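Local coordinates for beta-galactosidase (Geobacillus stearothermophilus, PDB 4OIF), which probably hydrolyses terminal non-reducing beta-D-galactose residues from beta-D-galactosides, as a zinc-binding, trimeric enzyme of glycosyl hydrolase family 42, at residues A[18-23]-A[47-52]; A[88-93]-A[154-159]; A[101-106]-A[124-129]; A[251-256]-A[278-283]. All blocks are in the same frame, centred on the assembly; numbering follows the deposited sequence. Where two conformers were deposited one is given.

Contacts 1, 2 and 4 lie in the buried heart of the TIM barrel, whereas contact 3 sits farther out and is only partly buried, near the zinc site. Contacts 1 and 4 each join parallel neighbours of the barrel sheet through backbone bonds. Contact 2 takes up the loops that follow two further strands and relies on hydroxyl groups. It is in touch with the other three: N157 packs on V52 of contact 1, V155 N pairs with T253 O of contact 4, and its first loop touches contact 3. In contact 3 a carboxylate and a serine hydroxyl meet the start of a helix, whereas the carboxylate of contact 4 binds a strand amide.

Contact 1: residues A[18-23]-A[47-52]; sequences GGDYNP and TFTVGV
Strand 18-21 runs parallel to strand 47-50 at 24°, and the two are laced by bonds from G19 N to T47 O, from T49 N to G19 O and, nearly straight at 2.9 Å, from Y21 N to T49 O. G18 brings its CA to 3.1 Å from T47 O, a spot where any CB would collide with that oxygen. On one face of the pair D20 and T49 lie side by side, D20 OD1 standing 3.6 Å from T49 CB. With CG anti to the carbonyl carbon (chi1 -73°), D20 can share a water with its neighbour: T49 OG1 donates to it and it donates to D20 OD1 at 2.6 Å. D20 OD2 leans on V52 CG2. The other face is mostly apolar. Y21 CB packs on F48 CB at 3.9 Å, V50 CG2 reaches the edge of the Y21 ring, and P23 CD lies over the ring centre. Y21 OH bonds D36 of helix 30-42, the crossover helix of this beta-alpha-beta unit. Such a division fits a TIM-barrel wall: the Y21 and F48 face packs on helices, while D20 on the other lies close to E322, the predicted nucleophile.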
loop_
_atom_site.group_PDB
_atom_site.type_symbol
_atom_site.label_atom_id
_atom_site.label_comp_id
_atom_site.label_asym_id
_atom_site.label_seq_id
_atom_site.Cartn_x
_atom_site.Cartn_y
_atom_site.Cartn_z
ATOM N N GLY A 18 35.562 15.209 -10.986
ATOM C CA GLY A 18 35.542 13.959 -11.727
ATOM C C GLY A 18 34.496 13.060 -11.125
ATOM O O GLY A 18 33.379 13.508 -10.922
ATOM N N GLY A 19 34.849 11.815 -10.820
ATOM C CA GLY A 19 33.897 10.899 -10.207
ATOM C C GLY A 19 34.112 9.407 -10.463
ATOM O O GLY A 19 35.191 8.968 -10.868
ATOM N N ASP A 20 33.076 8.617 -10.211
ATOM C CA ASP A 20 33.180 7.178 -10.391
ATOM C C ASP A 20 33.522 6.829 -11.837
ATOM O O ASP A 20 32.853 7.260 -12.784
ATOM C CB ASP A 20 31.882 6.487 -9.975
ATOM C CG ASP A 20 31.689 6.456 -8.463
ATOM O OD1 ASP A 20 32.133 7.397 -7.771
ATOM O OD2 ASP A 20 31.098 5.481 -7.962
ATOM N N TYR A 21 34.584 6.058 -12.008
ATOM C CA TYR A 21 35.012 5.656 -13.340
ATOM C C TYR A 21 35.059 4.126 -13.380
ATOM O O TYR A 21 35.709 3.496 -12.537
ATOM C CB TYR A 21 36.374 6.298 -13.693
ATOM C CG TYR A 21 36.939 5.867 -15.026
ATOM C CD1 TYR A 21 36.154 5.900 -16.167
ATOM C CD2 TYR A 21 38.257 5.439 -15.147
ATOM C CE1 TYR A 21 36.646 5.504 -17.389
ATOM C CE2 TYR A 21 38.763 5.038 -16.375
ATOM C CZ TYR A 21 37.944 5.072 -17.492
ATOM O OH TYR A 21 38.409 4.681 -18.730
ATOM N N ASN A 22 34.356 3.534 -14.346
ATOM C CA ASN A 22 34.207 2.074 -14.403
ATOM C C ASN A 22 34.665 1.428 -15.702
ATOM O O ASN A 22 33.865 0.809 -16.402
ATOM C CB ASN A 22 32.752 1.699 -14.155
ATOM C CG ASN A 22 32.284 2.117 -12.788
ATOM O OD1 ASN A 22 32.801 1.637 -11.783
ATOM N ND2 ASN A 22 31.310 3.019 -12.734
ATOM N N PRO A 23 35.962 1.552 -16.015
ATOM C CA PRO A 23 36.520 0.946 -17.224
ATOM C C PRO A 23 36.396 -0.573 -17.206
ATOM O O PRO A 23 36.445 -1.191 -18.264
ATOM C CB PRO A 23 37.992 1.376 -17.183
ATOM C CG PRO A 23 38.270 1.591 -15.727
ATOM C CD PRO A 23 37.009 2.173 -15.184
ATOM N N THR A 47 40.051 13.759 -11.150
ATOM C CA THR A 47 40.015 12.783 -10.073
ATOM C C THR A 47 38.940 11.742 -10.331
ATOM O O THR A 47 37.795 12.080 -10.649
ATOM C CB THR A 47 39.778 13.468 -8.723
ATOM O OG1 THR A 47 40.791 14.461 -8.529
ATOM C CG2 THR A 47 39.839 12.452 -7.581
ATOM N N PHE A 48 39.317 10.469 -10.219
ATOM C CA PHE A 48 38.373 9.403 -10.542
ATOM C C PHE A 48 38.381 8.274 -9.513
ATOM O O PHE A 48 39.434 7.765 -9.129
ATOM C CB PHE A 48 38.660 8.867 -11.950
ATOM C CG PHE A 48 38.688 9.949 -12.988
ATOM C CD1 PHE A 48 37.514 10.414 -13.554
ATOM C CD2 PHE A 48 39.887 10.543 -13.356
ATOM C CE1 PHE A 48 37.541 11.433 -14.483
ATOM C CE2 PHE A 48 39.917 11.564 -14.289
ATOM C CZ PHE A 48 38.747 12.011 -14.850
ATOM N N THR A 49 37.183 7.911 -9.073
ATOM C CA THR A 49 36.985 6.839 -8.126
ATOM C C THR A 49 36.875 5.506 -8.847
ATOM O O THR A 49 35.880 5.242 -9.528
ATOM C CB THR A 49 35.731 7.070 -7.298
ATOM O OG1 THR A 49 35.824 8.347 -6.661
ATOM C CG2 THR A 49 35.589 5.992 -6.251
ATOM N N VAL A 50 37.900 4.670 -8.696
ATOM C CA VAL A 50 37.987 3.438 -9.465
ATOM C C VAL A 50 37.864 2.203 -8.573
ATOM O O VAL A 50 38.291 2.211 -7.410
ATOM C CB VAL A 50 39.305 3.400 -10.275
ATOM C CG1 VAL A 50 39.400 2.138 -11.133
ATOM C CG2 VAL A 50 39.382 4.632 -11.158
ATOM N N GLY A 51 37.231 1.167 -9.114
ATOM C CA GLY A 51 37.148 -0.124 -8.458
ATOM C C GLY A 51 35.997 -0.371 -7.497
ATOM O O GLY A 51 36.022 -1.374 -6.783
ATOM N N VAL A 52 34.987 0.505 -7.475
ATOM C CA VAL A 52 33.930 0.411 -6.457
ATOM C C VAL A 52 33.181 -0.927 -6.545
ATOM O O VAL A 52 32.863 -1.549 -5.528
ATOM C CB VAL A 52 32.922 1.580 -6.557
ATOM C CG1 VAL A 52 31.904 1.502 -5.436
ATOM C CG2 VAL A 52 33.645 2.905 -6.482
HETATM O O HOH W 1 33.427 9.505 -7.026
HETATM O O HOH W 2 36.273 0.881 -11.740
HETATM O O HOH W 3 34.171 2.776 -9.513
#

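Contact 2: residues A[88-93]-A[154-159]; sequences TPSGAR and HVSNEY
S156 and S90 meet hydroxyl to hydroxyl, S156 OG donating to S90 OG at 2.8 Å. The two side chains take different torsions to reach each other: S156 holds OG anti to its backbone N (chi1 -165°), while S90 tucks OG between its own N and carbonyl carbon (chi1 61°). The T88 hydroxyl meets the backbone of the facing loop instead, and T88 OG1 accepts from S156 N at 2.8 Å, with 159° at the hydrogen. V155 CG1 lies alongside that same oxygen, 3.7 Å from T88 OG1. The carboxylate of E239, on helix 218-246, bonds T88 OG1, S90 OG and Y159 OH, so one acidic group ties both loops to a barrel helix. These loops follow strands 83-87 and 150-154 at the C-terminal ends of the TIM-barrel strands, where N157 is predicted to bind substrate and E158 to be the proton donor, as in relatives whose acid/base glutamate comes directly after an asparagine. N157 OD1 is held by N255 ND2 of the next strand. Nearer the strands, T88 N donates to H154 O at 3.1 Å. The H154 imidazole is turned edge-on to its own chain, and H154 ND1 makes a weak bond to S156 O, which lies in the ring plane.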
loop_
_atom_site.group_PDB
_atom_site.type_symbol
_atom_site.label_atom_id
_atom_site.label_comp_id
_atom_site.label_asym_id
_atom_site.label_seq_id
_atom_site.Cartn_x
_atom_site.Cartn_y
_atom_site.Cartn_z
ATOM N N THR A 88 37.799 0.131 -2.220
ATOM C CA THR A 88 37.746 -1.297 -1.938
ATOM C C THR A 88 36.406 -1.850 -2.438
ATOM O O THR A 88 35.396 -1.156 -2.419
ATOM C CB THR A 88 37.928 -1.585 -0.462
ATOM O OG1 THR A 88 36.791 -1.105 0.267
ATOM C CG2 THR A 88 39.201 -0.895 0.039
ATOM N N PRO A 89 36.402 -3.103 -2.905
ATOM C CA PRO A 89 35.250 -3.582 -3.667
ATOM C C PRO A 89 34.173 -4.292 -2.855
ATOM O O PRO A 89 33.316 -4.937 -3.467
ATOM C CB PRO A 89 35.894 -4.563 -4.654
ATOM C CG PRO A 89 37.020 -5.154 -3.868
ATOM C CD PRO A 89 37.539 -4.038 -2.977
ATOM N N SER A 90 34.208 -4.197 -1.527
ATOM C CA SER A 90 33.269 -4.950 -0.685
ATOM C C SER A 90 31.792 -4.628 -0.965
ATOM O O SER A 90 30.912 -5.392 -0.581
ATOM C CB SER A 90 33.569 -4.708 0.794
ATOM O OG SER A 90 33.438 -3.337 1.115
ATOM N N GLY A 91 31.530 -3.509 -1.633
ATOM C CA GLY A 91 30.181 -3.132 -2.022
ATOM C C GLY A 91 29.381 -4.169 -2.801
ATOM O O GLY A 91 28.156 -4.169 -2.745
ATOM N N ALA A 92 30.053 -5.052 -3.528
ATOM C CA ALA A 92 29.354 -6.130 -4.234
ATOM C C ALA A 92 30.235 -7.364 -4.452
ATOM O O ALA A 92 31.173 -7.340 -5.264
ATOM C CB ALA A 92 28.818 -5.626 -5.577
ATOM N N ARG A 93 29.918 -8.451 -3.753
ATOM C CA ARG A 93 30.708 -9.676 -3.840
ATOM C C ARG A 93 30.392 -10.419 -5.143
ATOM O O ARG A 93 29.259 -10.381 -5.629
ATOM C CB ARG A 93 30.453 -10.559 -2.599
ATOM C CG ARG A 93 29.329 -11.624 -2.711
ATOM C CD ARG A 93 27.925 -11.108 -2.401
ATOM N NE ARG A 93 27.359 -10.299 -3.486
ATOM C CZ ARG A 93 26.105 -9.835 -3.514
ATOM N NH1 ARG A 93 25.266 -10.106 -2.521
ATOM N NH2 ARG A 93 25.688 -9.098 -4.535
ATOM N N HIS A 154 38.474 4.848 -0.850
ATOM C CA HIS A 154 37.018 4.912 -0.857
ATOM C C HIS A 154 36.534 3.555 -0.336
ATOM O O HIS A 154 36.344 2.615 -1.098
ATOM C CB HIS A 154 36.537 5.235 -2.289
ATOM C CG HIS A 154 35.049 5.242 -2.493
ATOM N ND1 HIS A 154 34.232 4.177 -2.164
ATOM C CD2 HIS A 154 34.246 6.151 -3.103
ATOM C CE1 HIS A 154 32.987 4.454 -2.515
ATOM N NE2 HIS A 154 32.970 5.642 -3.096
ATOM N N VAL A 155 36.377 3.427 0.974
ATOM C CA VAL A 155 36.172 2.100 1.536
ATOM C C VAL A 155 34.733 1.631 1.385
ATOM O O VAL A 155 33.800 2.229 1.938
ATOM C CB VAL A 155 36.585 2.050 3.005
ATOM C CG1 VAL A 155 36.421 0.642 3.562
ATOM C CG2 VAL A 155 38.018 2.468 3.120
ATOM N N SER A 156 34.585 0.536 0.635
ATOM C CA SER A 156 33.288 -0.033 0.268
ATOM C C SER A 156 32.455 0.981 -0.498
ATOM O O SER A 156 32.993 1.847 -1.192
ATOM C CB SER A 156 32.515 -0.505 1.504
ATOM O OG SER A 156 31.452 -1.352 1.117
ATOM N N ASN A 157 31.138 0.872 -0.360
ATOM C CA ASN A 157 30.244 1.842 -0.968
ATOM C C ASN A 157 28.879 1.911 -0.287
ATOM O O ASN A 157 28.203 0.887 -0.142
ATOM C CB ASN A 157 30.068 1.529 -2.452
ATOM C CG ASN A 157 29.408 2.656 -3.194
ATOM O OD1 ASN A 157 30.060 3.639 -3.558
ATOM N ND2 ASN A 157 28.101 2.539 -3.404
ATOM N N GLU A 158 28.491 3.123 0.119
ATOM C CA GLU A 158 27.190 3.397 0.744
ATOM C C GLU A 158 26.757 2.317 1.737
ATOM O O GLU A 158 25.703 1.700 1.561
ATOM C CB GLU A 158 26.108 3.578 -0.334
ATOM C CG GLU A 158 26.242 4.876 -1.116
ATOM C CD GLU A 158 25.015 5.233 -1.945
ATOM O OE1 GLU A 158 24.338 4.315 -2.473
ATOM O OE2 GLU A 158 24.732 6.450 -2.067
ATOM N N TYR A 159 27.594 2.076 2.744
ATOM C CA TYR A 159 27.293 1.146 3.836
ATOM C C TYR A 159 25.855 1.271 4.320
ATOM O O TYR A 159 25.340 2.381 4.457
ATOM C CB TYR A 159 28.220 1.395 5.028
ATOM C CG TYR A 159 29.608 0.814 4.938
ATOM C CD1 TYR A 159 29.805 -0.557 4.754
ATOM C CD2 TYR A 159 30.733 1.631 5.092
ATOM C CE1 TYR A 159 31.087 -1.098 4.704
ATOM C CE2 TYR A 159 32.013 1.104 5.041
ATOM C CZ TYR A 159 32.189 -0.260 4.852
ATOM O OH TYR A 159 33.462 -0.787 4.799
#

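Contact 3: residues A[101-106]-A[124-129]; sequences YPEVLR and FTSSVY
E103 points its CB toward the start of helix 127-144, where S126 and V128 receive its side chain. From CB the chain turns so that CG lies between the backbone N and the carbonyl carbon (chi1 76°), which brings E103 CG to 3.5 Å from S126 OG. Beyond CG the chain is extended, and E103 CD passes V128 CG2 at 3.8 Å. The tip then divides its work. E103 OE2 accepts from V128 N at 3.2 Å, met nearly along its C-O axis; S126 OG also donates to it, although the modelled separation is too short to be trusted in detail. E103 OE1 accepts a hydrogen bond from a water at 2.8 Å, and that water is also bonded to S127 OG. S126 OG meanwhile accepts from Y129 N at 3.1 Å, so a hydroxyl and a carboxylate together engage the first amides of the helix, whose dipole would probably favour the negative charge. Next to these bonds V128 CG1 makes a CH-pi contact over the face of the Y101 ring, 4.2 Å from its centroid. V104 CG1 fills in beside it, touching Y129 CB at 3.7 Å. Trimming V128 to an alanine would probably open a gap between the Y101 ring, V104 and the E103 carboxylate. Y101 OH bonds E62, and Y129 OH bonds S90 O. The arrangement is that of a serine N-cap, reinforced by a glutamate from a preceding 3-10 segment, close to C123 of the four-cysteine zinc site.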
loop_
_atom_site.group_PDB
_atom_site.type_symbol
_atom_site.label_atom_id
_atom_site.label_comp_id
_atom_site.label_asym_id
_atom_site.label_seq_id
_atom_site.Cartn_x
_atom_site.Cartn_y
_atom_site.Cartn_z
ATOM N N TYR A 101 30.356 -19.668 -0.381
ATOM C CA TYR A 101 30.307 -19.295 1.022
ATOM C C TYR A 101 28.991 -18.623 1.336
ATOM O O TYR A 101 28.949 -17.408 1.553
ATOM C CB TYR A 101 31.457 -18.363 1.382
ATOM C CG TYR A 101 32.829 -18.843 0.969
ATOM C CD1 TYR A 101 33.469 -19.865 1.653
ATOM C CD2 TYR A 101 33.501 -18.248 -0.091
ATOM C CE1 TYR A 101 34.723 -20.292 1.276
ATOM C CE2 TYR A 101 34.760 -18.665 -0.467
ATOM C CZ TYR A 101 35.365 -19.688 0.214
ATOM O OH TYR A 101 36.624 -20.101 -0.161
ATOM N N PRO A 102 27.908 -19.411 1.377
ATOM C CA PRO A 102 26.564 -18.848 1.528
ATOM C C PRO A 102 26.376 -18.050 2.816
ATOM O O PRO A 102 25.380 -17.337 2.937
ATOM C CB PRO A 102 25.659 -20.088 1.502
ATOM C CG PRO A 102 26.543 -21.230 1.773
ATOM C CD PRO A 102 27.873 -20.875 1.226
ATOM N N GLU A 103 27.325 -18.129 3.741
ATOM C CA GLU A 103 27.184 -17.435 5.014
ATOM C C GLU A 103 27.277 -15.926 4.853
ATOM O O GLU A 103 26.974 -15.179 5.781
ATOM C CB GLU A 103 28.246 -17.912 6.007
ATOM C CG GLU A 103 29.628 -17.352 5.735
ATOM C CD GLU A 103 30.539 -17.392 6.958
ATOM O OE1 GLU A 103 30.458 -18.350 7.751
ATOM O OE2 GLU A 103 31.333 -16.455 7.130
ATOM N N VAL A 104 27.694 -15.475 3.676
ATOM C CA VAL A 104 27.872 -14.047 3.437
ATOM C C VAL A 104 26.575 -13.403 2.979
ATOM O O VAL A 104 26.494 -12.184 2.864
ATOM C CB VAL A 104 28.961 -13.770 2.376
ATOM C CG1 VAL A 104 30.287 -14.404 2.782
ATOM C CG2 VAL A 104 28.496 -14.260 1.004
ATOM N N LEU A 105 25.571 -14.223 2.701
ATOM C CA LEU A 105 24.265 -13.721 2.293
ATOM C C LEU A 105 23.457 -13.351 3.529
ATOM O O LEU A 105 23.516 -14.053 4.527
ATOM C CB LEU A 105 23.523 -14.761 1.443
ATOM C CG LEU A 105 24.159 -15.050 0.074
ATOM C CD1 LEU A 105 23.451 -16.164 -0.703
ATOM C CD2 LEU A 105 24.226 -13.780 -0.778
ATOM N N ARG A 106 22.712 -12.252 3.465
ATOM C CA ARG A 106 21.938 -11.770 4.610
ATOM C C ARG A 106 20.688 -12.583 4.935
ATOM O O ARG A 106 20.056 -13.187 4.070
ATOM C CB ARG A 106 21.503 -10.321 4.388
ATOM C CG ARG A 106 22.610 -9.300 4.484
ATOM C CD ARG A 106 22.075 -7.899 4.175
ATOM N NE ARG A 106 23.033 -6.853 4.540
ATOM C CZ ARG A 106 22.850 -5.555 4.312
ATOM N NH1 ARG A 106 21.745 -5.132 3.704
ATOM N NH2 ARG A 106 23.777 -4.677 4.692
ATOM N N PHE A 124 27.211 -8.588 7.899
ATOM C CA PHE A 124 28.330 -7.829 8.439
ATOM C C PHE A 124 29.089 -8.601 9.555
ATOM O O PHE A 124 30.107 -8.114 10.076
ATOM C CB PHE A 124 27.882 -6.456 8.986
ATOM C CG PHE A 124 26.635 -6.483 9.854
ATOM C CD1 PHE A 124 26.501 -7.407 10.850
ATOM C CD2 PHE A 124 25.703 -5.441 9.777
ATOM C CE1 PHE A 124 25.416 -7.406 11.683
ATOM C CE2 PHE A 124 24.585 -5.407 10.600
ATOM C CZ PHE A 124 24.451 -6.420 11.587
ATOM N N THR A 125 28.628 -9.807 9.909
ATOM C CA THR A 125 29.299 -10.588 10.964
ATOM C C THR A 125 30.221 -11.666 10.378
ATOM O O THR A 125 31.283 -11.943 10.931
ATOM C CB THR A 125 28.281 -11.257 11.929
ATOM O OG1 THR A 125 27.614 -10.256 12.720
ATOM C CG2 THR A 125 28.987 -12.210 12.893
ATOM N N SER A 126 29.813 -12.260 9.256
ATOM C CA SER A 126 30.557 -13.359 8.610
ATOM C C SER A 126 32.090 -13.215 8.639
ATOM O O SER A 126 32.642 -12.208 8.175
ATOM C CB SER A 126 30.099 -13.502 7.163
ATOM O OG SER A 126 31.059 -14.194 6.388
ATOM N N SER A 127 32.774 -14.211 9.194
ATOM C CA SER A 127 34.227 -14.135 9.303
ATOM C C SER A 127 34.859 -14.307 7.930
ATOM O O SER A 127 35.935 -13.743 7.642
ATOM C CB SER A 127 34.765 -15.186 10.276
ATOM O OG SER A 127 34.424 -16.492 9.868
ATOM N N VAL A 128 34.178 -15.066 7.081
ATOM C CA VAL A 128 34.661 -15.311 5.742
ATOM C C VAL A 128 34.682 -14.015 4.933
ATOM O O VAL A 128 35.672 -13.710 4.266
ATOM C CB VAL A 128 33.799 -16.361 5.043
ATOM C CG1 VAL A 128 33.987 -16.300 3.527
ATOM C CG2 VAL A 128 34.119 -17.733 5.597
ATOM N N TYR A 129 33.609 -13.234 5.011
ATOM C CA TYR A 129 33.549 -12.030 4.207
ATOM C C TYR A 129 34.527 -10.980 4.739
ATOM O O TYR A 129 35.158 -10.253 3.963
ATOM C CB TYR A 129 32.124 -11.470 4.150
ATOM C CG TYR A 129 31.964 -10.568 2.966
ATOM C CD1 TYR A 129 32.241 -11.033 1.682
ATOM C CD2 TYR A 129 31.583 -9.244 3.121
ATOM C CE1 TYR A 129 32.123 -10.210 0.585
ATOM C CE2 TYR A 129 31.456 -8.412 2.024
ATOM C CZ TYR A 129 31.730 -8.897 0.761
ATOM O OH TYR A 129 31.596 -8.068 -0.331
HETATM O O HOH W 4 31.815 -17.813 10.146
HETATM O O HOH W 5 24.435 -6.983 7.442
#

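Contact 4: residues A[251-256]-A[278-283]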
loop_
_atom_site.group_PDB
_atom_site.type_symbol
_atom_site.label_atom_id
_atom_site.label_comp_id
_atom_site.label_asym_id
_atom_site.label_seq_id
_atom_site.Cartn_x
_atom_site.Cartn_y
_atom_site.Cartn_z
ATOM N N PRO A 251 44.624 9.128 3.036
ATOM C CA PRO A 251 43.390 9.353 3.796
ATOM C C PRO A 251 42.284 8.368 3.403
ATOM O O PRO A 251 42.172 7.955 2.257
ATOM C CB PRO A 251 43.008 10.797 3.437
ATOM C CG PRO A 251 43.642 11.034 2.109
ATOM C CD PRO A 251 44.917 10.229 2.102
ATOM N N ILE A 252 41.476 7.989 4.379
ATOM C CA ILE A 252 40.418 7.016 4.177
ATOM C C ILE A 252 39.056 7.665 4.354
ATOM O O ILE A 252 38.824 8.362 5.355
ATOM C CB ILE A 252 40.550 5.848 5.175
ATOM C CG1 ILE A 252 41.836 5.051 4.910
ATOM C CG2 ILE A 252 39.296 4.966 5.130
ATOM C CD1 ILE A 252 42.207 4.035 6.017
ATOM N N THR A 253 38.153 7.452 3.397
ATOM C CA THR A 253 36.762 7.869 3.600
ATOM C C THR A 253 35.798 6.779 3.189
ATOM O O THR A 253 36.198 5.784 2.594
ATOM C CB THR A 253 36.407 9.141 2.818
ATOM O OG1 THR A 253 35.144 9.646 3.277
ATOM C CG2 THR A 253 36.325 8.851 1.327
ATOM N N THR A 254 34.527 6.971 3.525
ATOM C CA THR A 254 33.449 6.166 2.954
ATOM C C THR A 254 32.270 7.097 2.625
ATOM O O THR A 254 32.044 8.081 3.332
ATOM C CB THR A 254 33.025 5.010 3.910
ATOM O OG1 THR A 254 32.052 4.177 3.268
ATOM C CG2 THR A 254 32.455 5.545 5.224
ATOM N N ASN A 255 31.530 6.821 1.551
ATOM C CA ASN A 255 30.508 7.783 1.138
ATOM C C ASN A 255 29.175 7.639 1.888
ATOM O O ASN A 255 28.598 6.553 1.993
ATOM C CB ASN A 255 30.281 7.746 -0.386
ATOM C CG ASN A 255 30.194 6.332 -0.972
ATOM O OD1 ASN A 255 30.690 5.346 -0.403
ATOM N ND2 ASN A 255 29.578 6.243 -2.154
ATOM N N PHE A 256 28.727 8.768 2.438
ATOM C CA PHE A 256 27.481 8.876 3.193
ATOM C C PHE A 256 26.298 9.199 2.285
ATOM O O PHE A 256 26.468 9.673 1.154
ATOM C CB PHE A 256 27.594 9.966 4.269
ATOM C CG PHE A 256 28.449 9.590 5.459
ATOM C CD1 PHE A 256 29.027 8.335 5.562
ATOM C CD2 PHE A 256 28.659 10.509 6.488
ATOM C CE1 PHE A 256 29.806 7.999 6.668
ATOM C CE2 PHE A 256 29.441 10.181 7.595
ATOM C CZ PHE A 256 30.012 8.922 7.679
ATOM N N LEU A 278 36.695 7.965 10.318
ATOM C CA LEU A 278 37.124 8.368 8.984
ATOM C C LEU A 278 38.126 9.520 9.030
ATOM O O LEU A 278 38.153 10.283 9.994
ATOM C CB LEU A 278 35.913 8.769 8.146
ATOM C CG LEU A 278 34.800 7.728 8.006
ATOM C CD1 LEU A 278 33.622 8.335 7.240
ATOM C CD2 LEU A 278 35.302 6.469 7.315
ATOM N N ASP A 279 38.955 9.638 7.995
ATOM C CA ASP A 279 39.882 10.765 7.906
ATOM C C ASP A 279 39.130 11.975 7.376
ATOM O O ASP A 279 39.381 13.106 7.783
ATOM C CB ASP A 279 41.079 10.443 6.998
ATOM C CG ASP A 279 41.932 9.312 7.537
ATOM O OD1 ASP A 279 42.009 9.167 8.781
ATOM O OD2 ASP A 279 42.523 8.567 6.721
ATOM N N VAL A 280 38.195 11.717 6.468
ATOM C CA VAL A 280 37.457 12.780 5.813
ATOM C C VAL A 280 36.033 12.297 5.502
ATOM O O VAL A 280 35.812 11.121 5.190
ATOM C CB VAL A 280 38.204 13.271 4.520
ATOM C CG1 VAL A 280 38.475 12.118 3.583
ATOM C CG2 VAL A 280 37.441 14.396 3.817
ATOM N N ILE A 281 35.069 13.205 5.653
ATOM C CA ILE A 281 33.670 12.915 5.380
ATOM C C ILE A 281 33.366 13.184 3.919
ATOM O O ILE A 281 33.812 14.185 3.351
ATOM C CB ILE A 281 32.713 13.763 6.246
ATOM C CG1 ILE A 281 33.007 13.563 7.734
ATOM C CG2 ILE A 281 31.262 13.424 5.916
ATOM C CD1 ILE A 281 33.052 12.099 8.166
ATOM N N SER A 282 32.616 12.284 3.305
ATOM C CA SER A 282 32.229 12.466 1.919
ATOM C C SER A 282 30.815 11.985 1.751
ATOM O O SER A 282 30.389 11.103 2.492
ATOM C CB SER A 282 33.169 11.716 0.967
ATOM O OG SER A 282 32.870 10.340 0.950
ATOM N N TRP A 283 30.073 12.558 0.802
ATOM C CA TRP A 283 28.697 12.079 0.628
ATOM C C TRP A 283 28.087 12.242 -0.767
ATOM O O TRP A 283 28.665 12.861 -1.655
ATOM C CB TRP A 283 27.782 12.734 1.674
ATOM C CG TRP A 283 27.330 14.150 1.412
ATOM C CD1 TRP A 283 28.087 15.293 1.481
ATOM C CD2 TRP A 283 25.993 14.574 1.112
ATOM N NE1 TRP A 283 27.300 16.398 1.218
ATOM C CE2 TRP A 283 26.015 15.981 0.990
ATOM C CE3 TRP A 283 24.784 13.901 0.931
ATOM C CZ2 TRP A 283 24.877 16.718 0.686
ATOM C CZ3 TRP A 283 23.653 14.638 0.625
ATOM C CH2 TRP A 283 23.707 16.030 0.506
HETATM O O HOH W 6 32.073 10.285 5.108
#
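Parallel neighbours of the TIM-barrel sheet, strands 252-259 and 282-284, pair here at F256 and W283, where F256 N donates to S282 O at 2.9 Å. At the other end D279 and I252 grip each other twice. D279 N donates to I252 O at 2.9 Å, and I252 N returns a bond to D279 OD2 at 2.6 Å, on the anti side and somewhat out of the carboxylate plane. That oxygen also forms a salt bridge with R244 of helix 218-246; an asparagine in place of D279 would probably leave R244 without its countercharge and weaken the hold on I252 N. T253 OG1, anti to its backbone N (chi1 -168°), donates to V280 O at 2.5 Å. This strand also serves the barrel mouth: the N255 side chain lies close to E322, the predicted nucleophile. Apolar groups gather on the opposite side from N255, where L278 CD1 touches T254 CG2 at 3.6 Å and F256 CZ at 3.7 Å. I281 CG2 approaches F256 CD2, and Y271 stacks on the F256 ring. A water lies over the centre of that ring, donating to T254 O and accepting from S282 N at 2.7 Å.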